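Local coordinates for esterase (Pelagibacterium halotolerans, PDB 5DWD), which probably hydrolyses carboxylic esters, as a carboxylesterase of the alpha/beta-hydrolase superfamily, at residues G107-L119 with A142-E154. Sequence-based numbering, arbitrary orientation.
Sequences GAETAHPVLDAFL and AMMALYTGLRLPE
Helix 107-119 passes over helix 142-149 with axes 9.6 Å apart at closest approach and a crossing angle of -74°, His-112 lying over Thr-148 where the backbones come nearest. Thr-148 is a knob in the hole formed by His-112, Leu-115, Asp-116 and Leu-119. Its OG1 meets His-112 ND1 at 2.8 Å in an almost perfectly straight hydrogen bond (179°), in which either atom could be the donor. The His-112 side chain swings away from its own backbone nitrogen, carrying the imidazole across to the second helix, and Arg-151 CD lies over one face of the ring, 4.2 Å from the centroid, as a CH-pi contact. The edge of Tyr-147 is turned toward the face of His-112 in an offset edge-to-face pair, planes 72° apart. Tyr-147 is itself sandwiched: Ala-108 CB sits over the centre of one face, 3.8 Å from the centroid, while the guanidinium of Arg-151 covers the other. Arg-151 NH1 also donates to Tyr-147 O (2.9 Å), which fixes the guanidinium on the ring, and its NE forms a salt bridge with Glu-175. Toward the N-terminal ends of both segments, the Met-144 chain is bent beyond CG, bringing its CE to 3.6 Å from Ala-111 CB. On the other side of Thr-148 a water donates to both Asp-116 OD1 and Thr-148 O, bridging the helices beside Leu-152. Leu-115 and Leu-119 continue inward to strand 42-47, so the crossing joins two helices packed on the same side of the alpha/beta-hydrolase sheet, the second of them following the probable nucleophile elbow. Two polar links, one direct and one through water, thus tie the segments through the hydroxyl and carbonyl oxygen of Thr-148, amid a packing of methyl groups, a thioether and an edge-to-face ring pair.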
# COMPACT_ATOMS: atom_id res chain seq x y z
N GLY B 107 24.69 9.20 -6.49
CA GLY B 107 23.83 9.87 -7.43
C GLY B 107 22.36 9.85 -7.08
O GLY B 107 21.71 10.88 -7.20
N ALA B 108 21.81 8.70 -6.74
CA ALA B 108 20.41 8.67 -6.34
C ALA B 108 20.15 9.55 -5.12
O ALA B 108 19.16 10.25 -5.05
CB ALA B 108 19.97 7.26 -6.10
N GLU B 109 21.08 9.54 -4.18
CA GLU B 109 20.92 10.39 -3.00
C GLU B 109 20.96 11.88 -3.29
O GLU B 109 20.22 12.65 -2.71
CB GLU B 109 21.92 10.02 -1.95
CG GLU B 109 21.44 10.55 -0.62
CD GLU B 109 22.07 9.82 0.50
OE1 GLU B 109 21.60 8.70 0.81
OE2 GLU B 109 23.03 10.40 1.06
N THR B 110 21.78 12.30 -4.24
CA THR B 110 21.78 13.70 -4.68
C THR B 110 20.57 14.09 -5.54
O THR B 110 20.05 15.18 -5.48
CB THR B 110 23.06 13.99 -5.47
OG1 THR B 110 23.10 13.09 -6.58
CG2 THR B 110 24.26 13.71 -4.70
N ALA B 111 20.09 13.16 -6.37
CA ALA B 111 18.97 13.41 -7.25
C ALA B 111 17.61 13.37 -6.54
O ALA B 111 16.65 14.06 -6.95
CB ALA B 111 18.96 12.32 -8.39
N HIS B 112 17.55 12.54 -5.48
CA HIS B 112 16.31 12.36 -4.76
C HIS B 112 15.60 13.64 -4.35
O HIS B 112 14.45 13.86 -4.66
CB HIS B 112 16.58 11.43 -3.61
CG HIS B 112 15.46 11.31 -2.66
ND1 HIS B 112 14.20 10.90 -3.05
CD2 HIS B 112 15.36 11.65 -1.35
CE1 HIS B 112 13.41 10.89 -2.00
NE2 HIS B 112 14.10 11.32 -0.95
N PRO B 113 16.31 14.55 -3.65
CA PRO B 113 15.59 15.76 -3.29
C PRO B 113 15.09 16.63 -4.45
O PRO B 113 14.12 17.34 -4.29
CB PRO B 113 16.62 16.54 -2.42
CG PRO B 113 17.92 15.93 -2.67
CD PRO B 113 17.69 14.50 -3.16
N VAL B 114 15.78 16.58 -5.59
CA VAL B 114 15.37 17.27 -6.74
C VAL B 114 14.10 16.74 -7.31
O VAL B 114 13.16 17.48 -7.59
CB VAL B 114 16.50 17.27 -7.81
CG1 VAL B 114 16.02 17.98 -9.05
CG2 VAL B 114 17.77 17.93 -7.23
N LEU B 115 14.04 15.41 -7.44
CA LEU B 115 12.83 14.76 -7.93
C LEU B 115 11.65 14.93 -6.95
O LEU B 115 10.54 15.20 -7.35
CB LEU B 115 13.10 13.23 -8.23
CG LEU B 115 11.90 12.47 -8.78
CD1 LEU B 115 11.34 13.20 -9.99
CD2 LEU B 115 12.43 11.07 -9.11
N ASP B 116 11.93 14.81 -5.66
CA ASP B 116 10.93 14.99 -4.63
C ASP B 116 10.33 16.39 -4.72
O ASP B 116 9.10 16.59 -4.69
CB ASP B 116 11.64 14.82 -3.26
CG ASP B 116 10.67 14.54 -2.19
OD1 ASP B 116 9.85 13.61 -2.36
OD2 ASP B 116 10.67 15.30 -1.22
N ALA B 117 11.20 17.39 -4.92
CA ALA B 117 10.68 18.77 -5.04
C ALA B 117 9.85 19.00 -6.29
O ALA B 117 8.82 19.66 -6.25
CB ALA B 117 11.82 19.77 -4.93
N PHE B 118 10.26 18.35 -7.39
CA PHE B 118 9.50 18.44 -8.63
C PHE B 118 8.11 17.91 -8.47
O PHE B 118 7.11 18.47 -8.96
CB PHE B 118 10.20 17.72 -9.78
CG PHE B 118 9.33 17.56 -10.98
CD1 PHE B 118 9.10 18.62 -11.86
CD2 PHE B 118 8.68 16.33 -11.26
CE1 PHE B 118 8.32 18.47 -12.99
CE2 PHE B 118 7.84 16.23 -12.34
CZ PHE B 118 7.68 17.29 -13.21
N LEU B 119 8.01 16.74 -7.79
CA LEU B 119 6.73 16.14 -7.58
C LEU B 119 5.82 17.07 -6.72
O LEU B 119 4.65 17.32 -7.07
CB LEU B 119 6.88 14.78 -6.90
CG LEU B 119 7.50 13.69 -7.83
CD1 LEU B 119 7.74 12.47 -6.99
CD2 LEU B 119 6.59 13.35 -9.00
N ALA B 142 13.92 4.62 -14.01
CA ALA B 142 13.30 3.59 -13.21
C ALA B 142 13.93 3.48 -11.84
O ALA B 142 13.27 3.27 -10.82
CB ALA B 142 13.34 2.25 -13.98
N MET B 143 15.24 3.64 -11.79
CA MET B 143 16.00 3.59 -10.53
C MET B 143 15.50 4.74 -9.66
O MET B 143 15.25 4.53 -8.46
CB MET B 143 17.47 3.68 -10.81
CG MET B 143 18.05 2.45 -11.49
SD MET B 143 19.78 2.74 -11.93
CE MET B 143 19.93 1.64 -13.32
N MET B 144 15.32 5.91 -10.26
CA MET B 144 14.81 7.04 -9.52
C MET B 144 13.37 6.90 -9.12
O MET B 144 12.99 7.34 -8.05
CB MET B 144 15.07 8.36 -10.25
CG MET B 144 16.51 8.85 -10.34
SD MET B 144 17.38 8.81 -8.81
CE MET B 144 16.34 9.93 -7.82
N ALA B 145 12.53 6.28 -9.98
CA ALA B 145 11.14 6.09 -9.67
C ALA B 145 10.97 5.26 -8.39
O ALA B 145 10.19 5.59 -7.50
CB ALA B 145 10.36 5.50 -10.82
N LEU B 146 11.77 4.18 -8.27
CA LEU B 146 11.78 3.39 -7.12
C LEU B 146 12.37 4.11 -5.89
O LEU B 146 11.83 3.99 -4.78
CB LEU B 146 12.52 2.07 -7.39
CG LEU B 146 11.78 1.12 -8.37
CD1 LEU B 146 12.76 0.01 -8.82
CD2 LEU B 146 10.55 0.48 -7.75
N TYR B 147 13.47 4.80 -6.07
CA TYR B 147 14.25 5.39 -4.95
C TYR B 147 13.44 6.50 -4.30
O TYR B 147 13.18 6.47 -3.11
CB TYR B 147 15.56 5.93 -5.50
CG TYR B 147 16.56 6.29 -4.39
CD1 TYR B 147 16.50 7.50 -3.74
CD2 TYR B 147 17.50 5.32 -3.99
CE1 TYR B 147 17.43 7.81 -2.73
CE2 TYR B 147 18.39 5.62 -2.99
CZ TYR B 147 18.35 6.85 -2.37
OH TYR B 147 19.33 7.08 -1.40
N THR B 148 12.95 7.43 -5.11
CA THR B 148 12.10 8.55 -4.63
C THR B 148 10.71 8.06 -4.29
O THR B 148 10.15 8.44 -3.27
CB THR B 148 12.10 9.70 -5.60
OG1 THR B 148 13.46 10.16 -5.68
CG2 THR B 148 11.15 10.82 -5.17
N GLY B 149 10.10 7.21 -5.16
CA GLY B 149 8.72 6.83 -4.98
C GLY B 149 8.46 6.16 -3.63
O GLY B 149 7.46 6.40 -3.02
N LEU B 150 9.36 5.30 -3.23
CA LEU B 150 9.21 4.48 -2.01
C LEU B 150 9.56 5.28 -0.78
O LEU B 150 9.23 4.83 0.30
CB LEU B 150 10.00 3.16 -2.08
CG LEU B 150 9.49 2.25 -3.19
CD1 LEU B 150 10.37 1.01 -3.26
CD2 LEU B 150 8.01 1.85 -3.03
N ARG B 151 10.12 6.45 -0.98
CA ARG B 151 10.46 7.35 0.19
C ARG B 151 9.39 8.44 0.39
O ARG B 151 9.54 9.26 1.32
CB ARG B 151 11.83 7.92 -0.01
CG ARG B 151 12.96 6.93 0.25
CD ARG B 151 14.36 7.53 -0.08
NE ARG B 151 15.41 6.61 0.31
CZ ARG B 151 15.75 5.49 -0.30
NH1 ARG B 151 15.11 5.07 -1.43
NH2 ARG B 151 16.75 4.74 0.19
N LEU B 152 8.38 8.51 -0.45
CA LEU B 152 7.29 9.47 -0.26
C LEU B 152 6.45 9.10 0.96
O LEU B 152 6.09 7.97 1.15
CB LEU B 152 6.36 9.47 -1.48
CG LEU B 152 6.98 10.06 -2.72
CD1 LEU B 152 6.11 9.76 -3.92
CD2 LEU B 152 7.12 11.56 -2.55
N PRO B 153 6.10 10.11 1.80
CA PRO B 153 5.36 9.82 3.02
C PRO B 153 3.90 9.43 2.76
O PRO B 153 3.29 8.73 3.56
CB PRO B 153 5.47 11.18 3.78
CG PRO B 153 5.55 12.21 2.69
CD PRO B 153 6.42 11.54 1.63
N GLU B 154 3.31 9.83 1.63
CA GLU B 154 1.98 9.34 1.27
C GLU B 154 2.12 8.55 -0.04
O GLU B 154 2.83 9.03 -0.93
CB GLU B 154 1.03 10.51 1.10
CG GLU B 154 0.54 11.02 2.44
CD GLU B 154 0.52 12.52 2.49
OE1 GLU B 154 1.24 13.09 3.36
OE2 GLU B 154 -0.19 13.11 1.63
O HOH W 1 10.38 10.75 -1.60